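Local coordinates for protein major allergen Alt a 1 subunit (Alternaria alternata, PDB 4AUD) that may bind host plant thaumatin-like proteins and inhibit their beta-glucanase activity, and is a major allergen of the fungus, at residues I89-T94 / I121-L126; F45-Q50 / S66-S71; I15-G20 / N34-N39. The protein carries 1 engineered substitution. One frame throughout, in Å; residues are numbered along the deposited sequence.

Interaction 1: residues I89-T94 / I121-L126. With SO4 (sulfate ion), chain D.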
ATOM      1  N   ILE A  89       7.098 -31.092   5.320  1.00 51.99           N
ATOM      2  CA  ILE A  89       6.974 -29.660   5.076  1.00 43.64           C
ATOM      3  C   ILE A  89       5.606 -29.280   4.496  1.00 45.92           C
ATOM      4  O   ILE A  89       5.242 -29.734   3.400  1.00 42.70           O
ATOM      5  CB  ILE A  89       7.993 -29.183   4.014  1.00 47.34           C
ATOM      6  CG1 ILE A  89       9.365 -29.823   4.197  1.00 43.84           C
ATOM      7  CG2 ILE A  89       8.083 -27.664   4.001  1.00 49.28           C
ATOM      8  CD1 ILE A  89      10.112 -29.327   5.364  1.00 46.19           C
ATOM      9  N   THR A  90       4.866 -28.417   5.195  1.00 46.56           N
ATOM     10  CA  THR A  90       3.657 -27.805   4.621  1.00 42.90           C
ATOM     11  C   THR A  90       3.680 -26.285   4.791  1.00 41.14           C
ATOM     12  O   THR A  90       4.034 -25.781   5.854  1.00 50.08           O
ATOM     13  CB  THR A  90       2.352 -28.391   5.225  1.00 53.55           C
ATOM     14  OG1 THR A  90       2.241 -29.770   4.873  1.00 59.74           O
ATOM     15  CG2 THR A  90       1.138 -27.686   4.677  1.00 49.76           C
ATOM     16  N   TYR A  91       3.322 -25.551   3.744  1.00 33.16           N
ATOM     17  CA  TYR A  91       3.235 -24.096   3.849  1.00 34.12           C
ATOM     18  C   TYR A  91       1.788 -23.682   3.810  1.00 38.17           C
ATOM     19  O   TYR A  91       0.965 -24.377   3.209  1.00 37.77           O
ATOM     20  CB  TYR A  91       3.932 -23.425   2.679  1.00 37.53           C
ATOM     21  CG  TYR A  91       5.385 -23.760   2.554  1.00 45.61           C
ATOM     22  CD1 TYR A  91       6.217 -23.698   3.654  1.00 47.51           C
ATOM     23  CD2 TYR A  91       5.929 -24.143   1.328  1.00 45.28           C
ATOM     24  CE1 TYR A  91       7.550 -23.996   3.543  1.00 52.26           C
ATOM     25  CE2 TYR A  91       7.264 -24.439   1.202  1.00 42.55           C
ATOM     26  CZ  TYR A  91       8.077 -24.364   2.315  1.00 52.89           C
ATOM     27  OH  TYR A  91       9.423 -24.670   2.221  1.00 61.14           O
ATOM     28  N   VAL A  92       1.477 -22.540   4.423  1.00 40.35           N
ATOM     29  CA  VAL A  92       0.133 -21.958   4.311  1.00 39.27           C
ATOM     30  C   VAL A  92       0.181 -20.466   4.007  1.00 40.41           C
ATOM     31  O   VAL A  92       1.219 -19.816   4.195  1.00 42.56           O
ATOM     32  CB  VAL A  92      -0.682 -22.169   5.590  1.00 40.95           C
ATOM     33  CG1 VAL A  92      -0.961 -23.669   5.796  1.00 41.99           C
ATOM     34  CG2 VAL A  92       0.072 -21.576   6.781  1.00 35.74           C
ATOM     35  N   ALA A  93      -0.946 -19.931   3.539  1.00 38.49           N
ATOM     36  CA  ALA A  93      -1.054 -18.512   3.201  1.00 47.19           C
ATOM     37  C   ALA A  93      -2.509 -18.069   3.233  1.00 47.37           C
ATOM     38  O   ALA A  93      -3.414 -18.912   3.202  1.00 39.20           O
ATOM     39  CB  ALA A  93      -0.466 -18.248   1.826  1.00 44.22           C
ATOM     40  N   THR A  94      -2.717 -16.751   3.286  1.00 48.00           N
ATOM     41  CA  THR A  94      -4.054 -16.147   3.380  1.00 45.37           C
ATOM     42  C   THR A  94      -4.190 -14.931   2.470  1.00 47.05           C
ATOM     43  O   THR A  94      -3.281 -14.109   2.339  1.00 52.64           O
ATOM     44  CB  THR A  94      -4.435 -15.689   4.833  1.00 46.77           C
ATOM     45  OG1 THR A  94      -3.565 -14.632   5.262  1.00 56.71           O
ATOM     46  CG2 THR A  94      -4.368 -16.836   5.832  1.00 43.13           C
ATOM     47  N   ILE A 121       0.371 -13.313  -1.984  1.00 49.35           N
ATOM     48  CA  ILE A 121       0.452 -14.044  -0.725  1.00 45.35           C
ATOM     49  C   ILE A 121       1.866 -14.376  -0.316  1.00 45.97           C
ATOM     50  O   ILE A 121       2.771 -14.501  -1.134  1.00 46.48           O
ATOM     51  CB  ILE A 121      -0.311 -15.352  -0.776  1.00 50.31           C
ATOM     52  CG1 ILE A 121       0.339 -16.276  -1.795  1.00 54.23           C
ATOM     53  CG2 ILE A 121      -1.766 -15.102  -1.117  1.00 53.26           C
ATOM     54  CD1 ILE A 121      -0.296 -17.626  -1.860  1.00 56.55           C
ATOM     55  N   THR A 122       2.048 -14.510   0.985  1.00 53.30           N
ATOM     56  CA  THR A 122       3.322 -14.925   1.524  1.00 49.22           C
ATOM     57  C   THR A 122       3.137 -16.236   2.252  1.00 45.40           C
ATOM     58  O   THR A 122       2.289 -16.340   3.138  1.00 48.62           O
ATOM     59  CB  THR A 122       3.885 -13.888   2.472  1.00 53.58           C
ATOM     60  OG1 THR A 122       4.130 -12.678   1.746  1.00 56.35           O
ATOM     61  CG2 THR A 122       5.185 -14.374   3.054  1.00 56.30           C
ATOM     62  N   LEU A 123       3.917 -17.235   1.847  1.00 44.62           N
ATOM     63  CA  LEU A 123       3.821 -18.567   2.417  1.00 46.19           C
ATOM     64  C   LEU A 123       4.611 -18.644   3.702  1.00 49.13           C
ATOM     65  O   LEU A 123       5.729 -18.148   3.779  1.00 54.02           O
ATOM     66  CB  LEU A 123       4.355 -19.604   1.445  1.00 46.64           C
ATOM     67  CG  LEU A 123       3.344 -20.120   0.427  1.00 49.11           C
ATOM     68  CD1 LEU A 123       2.899 -19.012  -0.497  1.00 52.31           C
ATOM     69  CD2 LEU A 123       3.969 -21.225  -0.374  1.00 49.36           C
ATOM     70  N   VAL A 124       4.016 -19.246   4.724  1.00 41.98           N
ATOM     71  CA  VAL A 124       4.765 -19.554   5.922  1.00 45.51           C
ATOM     72  C   VAL A 124       4.661 -21.040   6.218  1.00 50.19           C
ATOM     73  O   VAL A 124       3.709 -21.715   5.804  1.00 46.47           O
ATOM     74  CB  VAL A 124       4.291 -18.729   7.120  1.00 46.32           C
ATOM     75  CG1 VAL A 124       4.211 -17.285   6.722  1.00 47.11           C
ATOM     76  CG2 VAL A 124       2.939 -19.210   7.600  1.00 48.45           C
ATOM     77  N   THR A 125       5.659 -21.550   6.925  1.00 51.69           N
ATOM     78  CA  THR A 125       5.669 -22.954   7.276  1.00 45.75           C
ATOM     79  C   THR A 125       4.649 -23.237   8.376  1.00 44.42           C
ATOM     80  O   THR A 125       4.583 -22.524   9.376  1.00 51.69           O
ATOM     81  CB  THR A 125       7.063 -23.382   7.750  1.00 41.84           C
ATOM     82  OG1 THR A 125       8.035 -23.092   6.730  1.00 41.62           O
ATOM     83  CG2 THR A 125       7.072 -24.860   8.091  1.00 29.42           C
ATOM     84  N   LEU A 126       3.850 -24.277   8.181  1.00 42.21           N
ATOM     85  CA  LEU A 126       2.926 -24.761   9.205  1.00 49.44           C
ATOM     86  C   LEU A 126       3.642 -25.784  10.066  1.00 54.66           C
ATOM     87  O   LEU A 126       4.161 -26.753   9.526  1.00 62.04           O
ATOM     88  CB  LEU A 126       1.764 -25.467   8.522  1.00 54.15           C
ATOM     89  CG  LEU A 126       0.360 -25.435   9.122  1.00 53.95           C
ATOM     90  CD1 LEU A 126      -0.434 -26.575   8.547  1.00 46.75           C
ATOM     91  CD2 LEU A 126       0.388 -25.538  10.627  1.00 63.98           C
TER
HETATM   92  S   SO4 D1130       9.636 -19.172   7.752  1.00 68.56           S
HETATM   93  O1  SO4 D1130       8.623 -19.282   8.797  1.00 72.30           O
HETATM   94  O2  SO4 D1130       9.119 -19.814   6.519  1.00 66.37           O
HETATM   95  O3  SO4 D1130       9.913 -17.745   7.637  1.00 73.34           O
HETATM   96  O4  SO4 D1130      10.925 -19.746   8.074  1.00 56.73           O
HETATM   97  O   HOH W   1       5.733 -28.058   7.923  1.00 42.04           O
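At the open end of the beta hairpin made by strands 90-103 and 111-126, Y91 lies opposite T125 and V92 opposite V124. V92 and V124 form an antiparallel hydrogen-bonded pair: V92 N gives its hydrogen to V124 O at 2.8 Å, and V124 N returns one to V92 O at 2.9 Å. A third bond runs from L126 N to T90 O (2.8 Å), and a water takes the hydrogen of T90 N and gives one to L126 O. The short strands 90-94 and 124-126 are splayed, with 123° between their directions, consistent with a strongly twisted sheet. On one face V92 meets V124 through CG2 of each and L126 through its CG1, 4.0 Å from L126 CG; L126 in turn packs on W59 of the second subunit. Y91, whose side chain diverges from that of T125, has CG anti to its carbonyl carbon (chi1 -59°), which leaves the ring edge beside T125 OG1, 3.3 Å from Y91 CE1. L123 CD2 reaches Y91 CB at 3.8 Å with the two side chains about perpendicular. Y11 meets this ring edge-to-face. Farther along, A93 CB rests against I121 CD1, 3.7 Å away. T125 OG1 also makes a weak hydrogen bond to a sulfate ion, probably from the crystallisation liquor.

Interaction 2: residues F45-Q50 / S66-S71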
ATOM      1  N   PHE A  45       0.130 -21.941 -12.096  1.00 45.58           N
ATOM      2  CA  PHE A  45      -0.708 -23.082 -11.802  1.00 44.63           C
ATOM      3  C   PHE A  45      -2.145 -22.630 -11.578  1.00 44.55           C
ATOM      4  O   PHE A  45      -2.415 -21.671 -10.835  1.00 40.82           O
ATOM      5  CB  PHE A  45      -0.158 -23.799 -10.562  1.00 49.57           C
ATOM      6  CG  PHE A  45      -0.941 -25.018 -10.155  1.00 58.61           C
ATOM      7  CD1 PHE A  45      -0.675 -26.252 -10.731  1.00 67.31           C
ATOM      8  CD2 PHE A  45      -1.927 -24.934  -9.178  1.00 60.92           C
ATOM      9  CE1 PHE A  45      -1.392 -27.385 -10.358  1.00 71.39           C
ATOM     10  CE2 PHE A  45      -2.650 -26.057  -8.799  1.00 69.00           C
ATOM     11  CZ  PHE A  45      -2.383 -27.287  -9.393  1.00 72.75           C
ATOM     12  N   THR A  46      -3.077 -23.312 -12.228  1.00 45.58           N
ATOM     13  CA  THR A  46      -4.462 -22.972 -12.007  1.00 52.41           C
ATOM     14  C   THR A  46      -5.156 -23.973 -11.102  1.00 51.24           C
ATOM     15  O   THR A  46      -5.360 -25.128 -11.442  1.00 49.52           O
ATOM     16  CB  THR A  46      -5.227 -22.760 -13.299  1.00 64.18           C
ATOM     17  OG1 THR A  46      -4.839 -21.492 -13.864  1.00 66.17           O
ATOM     18  CG2 THR A  46      -6.732 -22.751 -12.998  1.00 64.69           C
ATOM     19  N   CYS A  47      -5.499 -23.486  -9.925  1.00 55.28           N
ATOM     20  CA  CYS A  47      -6.101 -24.271  -8.873  1.00 52.11           C
ATOM     21  C   CYS A  47      -7.618 -24.202  -9.029  1.00 50.13           C
ATOM     22  O   CYS A  47      -8.187 -23.117  -9.023  1.00 56.27           O
ATOM     23  CB  CYS A  47      -5.665 -23.655  -7.534  1.00 48.65           C
ATOM     24  SG  CYS A  47      -6.268 -24.464  -6.039  1.00 91.80           S
ATOM     25  N   SER A  48      -8.286 -25.336  -9.179  1.00 46.53           N
ATOM     26  CA  SER A  48      -9.754 -25.298  -9.245  1.00 55.50           C
ATOM     27  C   SER A  48     -10.472 -26.544  -8.685  1.00 53.25           C
ATOM     28  O   SER A  48      -9.966 -27.667  -8.768  1.00 58.60           O
ATOM     29  CB  SER A  48     -10.251 -24.956 -10.660  1.00 56.31           C
ATOM     30  OG  SER A  48     -10.216 -26.080 -11.514  1.00 55.18           O
ATOM     31  N   ALA A  49     -11.653 -26.317  -8.115  1.00 44.87           N
ATOM     32  CA  ALA A  49     -12.455 -27.373  -7.492  1.00 45.50           C
ATOM     33  C   ALA A  49     -13.972 -27.233  -7.746  1.00 49.60           C
ATOM     34  O   ALA A  49     -14.487 -26.130  -7.993  1.00 43.95           O
ATOM     35  CB  ALA A  49     -12.163 -27.432  -5.997  1.00 39.77           C
ATOM     36  N   GLN A  50     -14.678 -28.361  -7.694  1.00 55.15           N
ATOM     37  CA  GLN A  50     -16.120 -28.396  -7.931  1.00 52.54           C
ATOM     38  C   GLN A  50     -16.779 -29.299  -6.908  1.00 53.97           C
ATOM     39  O   GLN A  50     -16.207 -30.295  -6.478  1.00 58.61           O
ATOM     40  CB  GLN A  50     -16.442 -28.958  -9.327  1.00 54.94           C
ATOM     41  CG  GLN A  50     -16.137 -28.051 -10.486  1.00 67.30           C
ATOM     42  CD  GLN A  50     -14.678 -28.088 -10.873  1.00 89.38           C
ATOM     43  OE1 GLN A  50     -14.085 -29.166 -10.965  1.00 98.42           O
ATOM     44  NE2 GLN A  50     -14.080 -26.911 -11.092  1.00 92.76           N
ATOM     45  N   SER A  66      -1.834 -32.265  -7.146  1.00 60.74           N
ATOM     46  CA  SER A  66      -1.414 -30.886  -6.988  1.00 61.46           C
ATOM     47  C   SER A  66      -0.738 -30.750  -5.632  1.00 60.62           C
ATOM     48  O   SER A  66       0.093 -29.850  -5.408  1.00 54.24           O
ATOM     49  CB  SER A  66      -2.616 -29.937  -7.077  1.00 56.01           C
ATOM     50  OG  SER A  66      -3.447 -30.002  -5.932  1.00 47.83           O
ATOM     51  N   PHE A  67      -1.111 -31.670  -4.742  1.00 58.59           N
ATOM     52  CA  PHE A  67      -0.714 -31.626  -3.342  1.00 54.66           C
ATOM     53  C   PHE A  67      -0.992 -30.239  -2.732  1.00 56.33           C
ATOM     54  O   PHE A  67      -0.237 -29.711  -1.913  1.00 52.89           O
ATOM     55  CB  PHE A  67       0.716 -32.163  -3.158  1.00 54.28           C
ATOM     56  CG  PHE A  67       0.813 -33.648  -3.404  1.00 64.26           C
ATOM     57  CD1 PHE A  67       0.867 -34.151  -4.697  1.00 65.52           C
ATOM     58  CD2 PHE A  67       0.768 -34.546  -2.344  1.00 69.78           C
ATOM     59  CE1 PHE A  67       0.908 -35.518  -4.929  1.00 68.90           C
ATOM     60  CE2 PHE A  67       0.817 -35.919  -2.571  1.00 72.35           C
ATOM     61  CZ  PHE A  67       0.888 -36.403  -3.864  1.00 71.91           C
HETATM   62  N   MSE A  68      -2.125 -29.682  -3.149  1.00 51.35           N
HETATM   63  CA  MSE A  68      -2.642 -28.429  -2.634  1.00 47.04           C
HETATM   64  C   MSE A  68      -4.129 -28.444  -2.306  1.00 48.99           C
HETATM   65  O   MSE A  68      -4.931 -29.136  -2.943  1.00 50.35           O
HETATM   66  CB  MSE A  68      -2.393 -27.349  -3.641  1.00 41.61           C
HETATM   67  CG  MSE A  68      -0.986 -26.904  -3.587  1.00 60.68           C
HETATM   68 SE   MSE A  68      -0.662 -25.456  -4.812  1.00123.87          SE
HETATM   69  CE  MSE A  68      -2.243 -24.405  -4.436  1.00143.44           C
ATOM     70  N   ASN A  69      -4.477 -27.650  -1.307  1.00 43.41           N
ATOM     71  CA  ASN A  69      -5.838 -27.523  -0.852  1.00 46.40           C
ATOM     72  C   ASN A  69      -6.118 -26.092  -0.489  1.00 51.62           C
ATOM     73  O   ASN A  69      -5.210 -25.327  -0.141  1.00 46.43           O
ATOM     74  CB  ASN A  69      -6.084 -28.382   0.377  1.00 52.82           C
ATOM     75  CG  ASN A  69      -5.939 -29.848   0.087  1.00 62.67           C
ATOM     76  OD1 ASN A  69      -6.925 -30.527  -0.190  1.00 66.29           O
ATOM     77  ND2 ASN A  69      -4.700 -30.348   0.122  1.00 63.26           N
ATOM     78  N   PHE A  70      -7.390 -25.733  -0.560  1.00 48.75           N
ATOM     79  CA  PHE A  70      -7.786 -24.402  -0.186  1.00 40.55           C
ATOM     80  C   PHE A  70      -9.144 -24.401   0.487  1.00 41.12           C
ATOM     81  O   PHE A  70      -9.906 -25.359   0.399  1.00 47.22           O
ATOM     82  CB  PHE A  70      -7.773 -23.475  -1.399  1.00 39.06           C
ATOM     83  CG  PHE A  70      -8.886 -23.721  -2.365  1.00 46.34           C
ATOM     84  CD1 PHE A  70      -8.732 -24.621  -3.402  1.00 48.17           C
ATOM     85  CD2 PHE A  70     -10.097 -23.052  -2.240  1.00 47.70           C
ATOM     86  CE1 PHE A  70      -9.765 -24.846  -4.313  1.00 49.62           C
ATOM     87  CE2 PHE A  70     -11.129 -23.273  -3.143  1.00 45.47           C
ATOM     88  CZ  PHE A  70     -10.962 -24.168  -4.186  1.00 46.04           C
ATOM     89  N   SER A  71      -9.421 -23.311   1.183  1.00 40.49           N
ATOM     90  CA  SER A  71     -10.698 -23.108   1.818  1.00 38.25           C
ATOM     91  C   SER A  71     -11.112 -21.691   1.490  1.00 40.80           C
ATOM     92  O   SER A  71     -10.270 -20.814   1.344  1.00 39.18           O
ATOM     93  CB  SER A  71     -10.579 -23.301   3.314  1.00 43.39           C
ATOM     94  OG  SER A  71     -11.797 -22.934   3.935  1.00 59.92           O
TER
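Chi1 close to 180° in both F45 and C47 sets the F45 ring and the C47 sulfur opposite their own backbone nitrogens, which points them across to segment 66-71. F70 answers with chi1 of 72°, its ring held between backbone N and carbonyl carbon, and brings CD1 to 3.6 Å from C47 SG. The sulfur approaches this ring obliquely, 4.6 Å from the F70 centroid, in a Cys sulfur-aromatic contact. Beyond it, A49 CB touches F70 CE1 at 3.9 Å, so that one ring spans two alternate side chains of the facing strand. F45 uses the far corner of its own ring: CZ lies 3.5 Å from S66 CB, and the selenium of M68, present as selenomethionine, stands 5.1 Å from the F45 centroid in an oblique Met-aromatic contact. S66 OG takes the hydrogen of M68 N (3.1 Å), an ST turn, and is also hydrogen-bonded to G63 O. No hydrogen bond joins the two segments; the axes of strands 45-50 and 68-71 pass 8.6 Å apart at 60°. The contact is thus side chain against side chain across the interior of a rolled sheet, as in a beta barrel. A disulfide ties C47 to C62 beside it, strand 78-84 supports M68 and F70 through L81, and strand 30-36 flanks C47 through F33.

Interaction 3: residues I15-G20 / N34-N39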
ATOM      1  N   ILE A  15      -1.943 -14.322  -6.785  1.00 37.53           N
ATOM      2  CA  ILE A  15      -3.222 -14.954  -7.005  1.00 43.45           C
ATOM      3  C   ILE A  15      -4.005 -14.038  -7.903  1.00 46.04           C
ATOM      4  O   ILE A  15      -4.116 -12.826  -7.626  1.00 37.22           O
ATOM      5  CB  ILE A  15      -4.031 -15.114  -5.726  1.00 43.68           C
ATOM      6  CG1 ILE A  15      -3.181 -15.704  -4.602  1.00 45.37           C
ATOM      7  CG2 ILE A  15      -5.232 -15.991  -6.008  1.00 35.84           C
ATOM      8  CD1 ILE A  15      -2.655 -17.084  -4.916  1.00 44.55           C
ATOM      9  N   SER A  16      -4.553 -14.607  -8.972  1.00 41.04           N
ATOM     10  CA  SER A  16      -5.315 -13.810  -9.920  1.00 41.08           C
ATOM     11  C   SER A  16      -6.323 -14.697 -10.602  1.00 38.03           C
ATOM     12  O   SER A  16      -6.409 -15.876 -10.287  1.00 36.96           O
ATOM     13  CB  SER A  16      -4.393 -13.107 -10.934  1.00 41.51           C
ATOM     14  OG  SER A  16      -3.640 -14.022 -11.714  1.00 39.00           O
ATOM     15  N   GLU A  17      -7.107 -14.115 -11.504  1.00 49.71           N
ATOM     16  CA  GLU A  17      -8.099 -14.848 -12.292  1.00 50.74           C
ATOM     17  C   GLU A  17      -9.075 -15.666 -11.454  1.00 47.61           C
ATOM     18  O   GLU A  17      -9.440 -16.774 -11.829  1.00 46.74           O
ATOM     19  CB  GLU A  17      -7.416 -15.756 -13.308  1.00 57.48           C
ATOM     20  CG  GLU A  17      -6.600 -15.025 -14.343  1.00 70.29           C
ATOM     21  CD  GLU A  17      -5.592 -15.932 -15.036  1.00 82.57           C
ATOM     22  OE1 GLU A  17      -5.879 -17.146 -15.161  1.00 79.60           O
ATOM     23  OE2 GLU A  17      -4.512 -15.429 -15.439  1.00 90.89           O
ATOM     24  N   PHE A  18      -9.494 -15.113 -10.322  1.00 43.53           N
ATOM     25  CA  PHE A  18     -10.507 -15.739  -9.492  1.00 40.38           C
ATOM     26  C   PHE A  18     -11.803 -15.944 -10.269  1.00 41.01           C
ATOM     27  O   PHE A  18     -12.252 -15.031 -10.970  1.00 36.55           O
ATOM     28  CB  PHE A  18     -10.794 -14.864  -8.269  1.00 43.67           C
ATOM     29  CG  PHE A  18     -11.963 -15.334  -7.450  1.00 43.14           C
ATOM     30  CD1 PHE A  18     -11.851 -16.456  -6.635  1.00 39.45           C
ATOM     31  CD2 PHE A  18     -13.177 -14.672  -7.505  1.00 49.59           C
ATOM     32  CE1 PHE A  18     -12.924 -16.895  -5.877  1.00 38.65           C
ATOM     33  CE2 PHE A  18     -14.277 -15.113  -6.754  1.00 50.26           C
ATOM     34  CZ  PHE A  18     -14.145 -16.222  -5.937  1.00 47.70           C
ATOM     35  N   TYR A  19     -12.403 -17.132 -10.113  1.00 42.14           N
ATOM     36  CA  TYR A  19     -13.624 -17.539 -10.827  1.00 43.84           C
ATOM     37  C   TYR A  19     -14.475 -18.491 -10.006  1.00 50.11           C
ATOM     38  O   TYR A  19     -13.994 -19.523  -9.556  1.00 54.47           O
ATOM     39  CB  TYR A  19     -13.270 -18.244 -12.137  1.00 48.90           C
ATOM     40  CG  TYR A  19     -14.413 -18.407 -13.127  1.00 58.35           C
ATOM     41  CD1 TYR A  19     -15.363 -19.421 -12.979  1.00 63.03           C
ATOM     42  CD2 TYR A  19     -14.521 -17.565 -14.237  1.00 65.51           C
ATOM     43  CE1 TYR A  19     -16.409 -19.578 -13.898  1.00 66.95           C
ATOM     44  CE2 TYR A  19     -15.551 -17.716 -15.164  1.00 70.56           C
ATOM     45  CZ  TYR A  19     -16.494 -18.722 -14.990  1.00 74.45           C
ATOM     46  OH  TYR A  19     -17.516 -18.864 -15.913  1.00 80.12           O
ATOM     47  N   GLY A  20     -15.748 -18.148  -9.828  1.00 54.42           N
ATOM     48  CA  GLY A  20     -16.700 -19.023  -9.162  1.00 52.51           C
ATOM     49  C   GLY A  20     -18.042 -19.014  -9.874  1.00 51.69           C
ATOM     50  O   GLY A  20     -18.342 -18.066 -10.602  1.00 56.58           O
ATOM     51  N   ASN A  34      -5.713 -18.572 -10.254  1.00 40.60           N
ATOM     52  CA  ASN A  34      -4.415 -18.874 -10.792  1.00 33.62           C
ATOM     53  C   ASN A  34      -3.333 -18.465  -9.825  1.00 32.84           C
ATOM     54  O   ASN A  34      -3.447 -17.440  -9.143  1.00 33.55           O
ATOM     55  CB  ASN A  34      -4.225 -18.133 -12.104  1.00 38.67           C
ATOM     56  CG  ASN A  34      -2.921 -18.469 -12.756  1.00 48.74           C
ATOM     57  OD1 ASN A  34      -1.951 -17.697 -12.691  1.00 44.76           O
ATOM     58  ND2 ASN A  34      -2.868 -19.647 -13.366  1.00 51.46           N
ATOM     59  N   ILE A  35      -2.274 -19.264  -9.777  1.00 36.75           N
ATOM     60  CA  ILE A  35      -1.116 -18.930  -8.974  1.00 39.03           C
ATOM     61  C   ILE A  35       0.113 -18.800  -9.833  1.00 40.41           C
ATOM     62  O   ILE A  35       0.459 -19.738 -10.524  1.00 44.93           O
ATOM     63  CB  ILE A  35      -0.862 -20.021  -7.980  1.00 42.98           C
ATOM     64  CG1 ILE A  35      -2.140 -20.273  -7.193  1.00 45.03           C
ATOM     65  CG2 ILE A  35       0.221 -19.606  -7.043  1.00 40.78           C
ATOM     66  CD1 ILE A  35      -2.087 -21.516  -6.400  1.00 44.61           C
ATOM     67  N   LYS A  36       0.764 -17.637  -9.794  1.00 44.92           N
ATOM     68  CA  LYS A  36       2.052 -17.438 -10.487  1.00 44.32           C
ATOM     69  C   LYS A  36       3.224 -17.131  -9.574  1.00 42.10           C
ATOM     70  O   LYS A  36       3.070 -16.524  -8.513  1.00 39.19           O
ATOM     71  CB  LYS A  36       1.983 -16.323 -11.532  1.00 37.18           C
ATOM     72  CG  LYS A  36       1.208 -16.701 -12.746  1.00 35.99           C
ATOM     73  CD  LYS A  36       1.367 -15.662 -13.814  1.00 37.33           C
ATOM     74  CE  LYS A  36       0.540 -16.015 -15.040  1.00 41.61           C
ATOM     75  NZ  LYS A  36      -0.924 -16.140 -14.746  1.00 45.31           N
ATOM     76  N   ALA A  37       4.411 -17.532 -10.014  1.00 46.34           N
ATOM     77  CA  ALA A  37       5.651 -17.082  -9.373  1.00 40.70           C
ATOM     78  C   ALA A  37       5.818 -15.582  -9.551  1.00 41.64           C
ATOM     79  O   ALA A  37       5.115 -14.938 -10.328  1.00 49.20           O
ATOM     80  CB  ALA A  37       6.851 -17.804  -9.949  1.00 37.37           C
ATOM     81  N   THR A  38       6.797 -15.027  -8.867  1.00 45.68           N
ATOM     82  CA  THR A  38       6.876 -13.587  -8.746  1.00 45.85           C
ATOM     83  C   THR A  38       8.329 -13.116  -8.965  1.00 44.79           C
ATOM     84  O   THR A  38       8.588 -11.967  -9.324  1.00 42.96           O
ATOM     85  CB  THR A  38       6.334 -13.216  -7.349  1.00 44.03           C
ATOM     86  OG1 THR A  38       5.360 -12.183  -7.448  1.00 49.97           O
ATOM     87  CG2 THR A  38       7.421 -12.813  -6.437  1.00 33.34           C
ATOM     88  N   ASN A  39       9.260 -14.052  -8.793  1.00 44.50           N
ATOM     89  CA  ASN A  39      10.695 -13.797  -8.830  1.00 44.94           C
ATOM     90  C   ASN A  39      11.364 -14.403 -10.072  1.00 44.05           C
ATOM     91  O   ASN A  39      12.516 -14.820 -10.034  1.00 42.27           O
ATOM     92  CB  ASN A  39      11.322 -14.424  -7.590  1.00 46.23           C
ATOM     93  CG  ASN A  39      11.162 -15.952  -7.566  1.00 52.26           C
ATOM     94  OD1 ASN A  39      10.346 -16.516  -8.309  1.00 56.71           O
ATOM     95  ND2 ASN A  39      11.949 -16.623  -6.725  1.00 50.54           N
TER
HETATM   96  O   HOH W   2      -1.776 -15.354 -10.870  1.00 39.31           O
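S16 and N34 face each other as an antiparallel hydrogen-bonded pair, and both backbone groups of each are engaged. S16 N donates to N34 O at 3.0 Å, while N34 N donates to S16 O at 2.8 Å along a nearly straight line (168° at the hydrogen). Next to them I15 and I35 form a non-hydrogen-bonded pair whose side chains lie alongside, pointing the same way, with I15 CD1 4.0 Å from I35 CG1.

On the face that carries S16 and N34, the N34 amide gathers several polar partners. With CG anti to the backbone N, it swings over toward E17, whose carboxylate stacks on it with the planes 16° apart; E17 OE1 comes to 3.6 Å from N34 CB. Each end of the amide has partners. ND2 gives its hydrogens to T46 OG1 and D44 OD1, both on the neighbouring strand 44-50. OD1 accepts from K36 NZ at 2.8 Å, the ammonium standing above the carbonyl plane and not on a lone pair, and a water that also lies by S16 OG is 3.0 Å from N34 OD1. K36 NZ has further company: a long salt bridge to E17 OE2 at 3.7 Å, a long, weak ion pair with D44, and a cation-pi contact with Y100 of the third subunit. The nearby carboxylates of E17 and D44 would probably favour the charged form of the lysine.

E17 has a positive phi of 54°, and beyond it the backbone of Y19 is hydrogen-bonded to that of G32, one residue out of step with the S16 and N34 pairing. That offset is consistent with a beta bulge in the hairpin of strands 12-22 and 30-36.

In the fold
Read from the N terminus, the three contacts close one after another, with none enclosing or crossing the next. Interaction 3 comes first and shuts the hairpin of strands 12-22 and 30-36. Interaction 2 follows, bringing strand 44-50 against strand 68-73 around a loop that holds the short strand 60-61. Interaction 1 closes last, pairing strands 90-103 and 111-126 near the C terminus. Interactions 2 and 3 adjoin: F45 O lies 2.6 Å from I35 N, a probable hydrogen bond between neighbouring strands, and M68 packs on I35. Interaction 3 meets interaction 1 where I15 packs on I121, whereas interactions 1 and 2 do not touch, though one continuous antiparallel sheet holds them all.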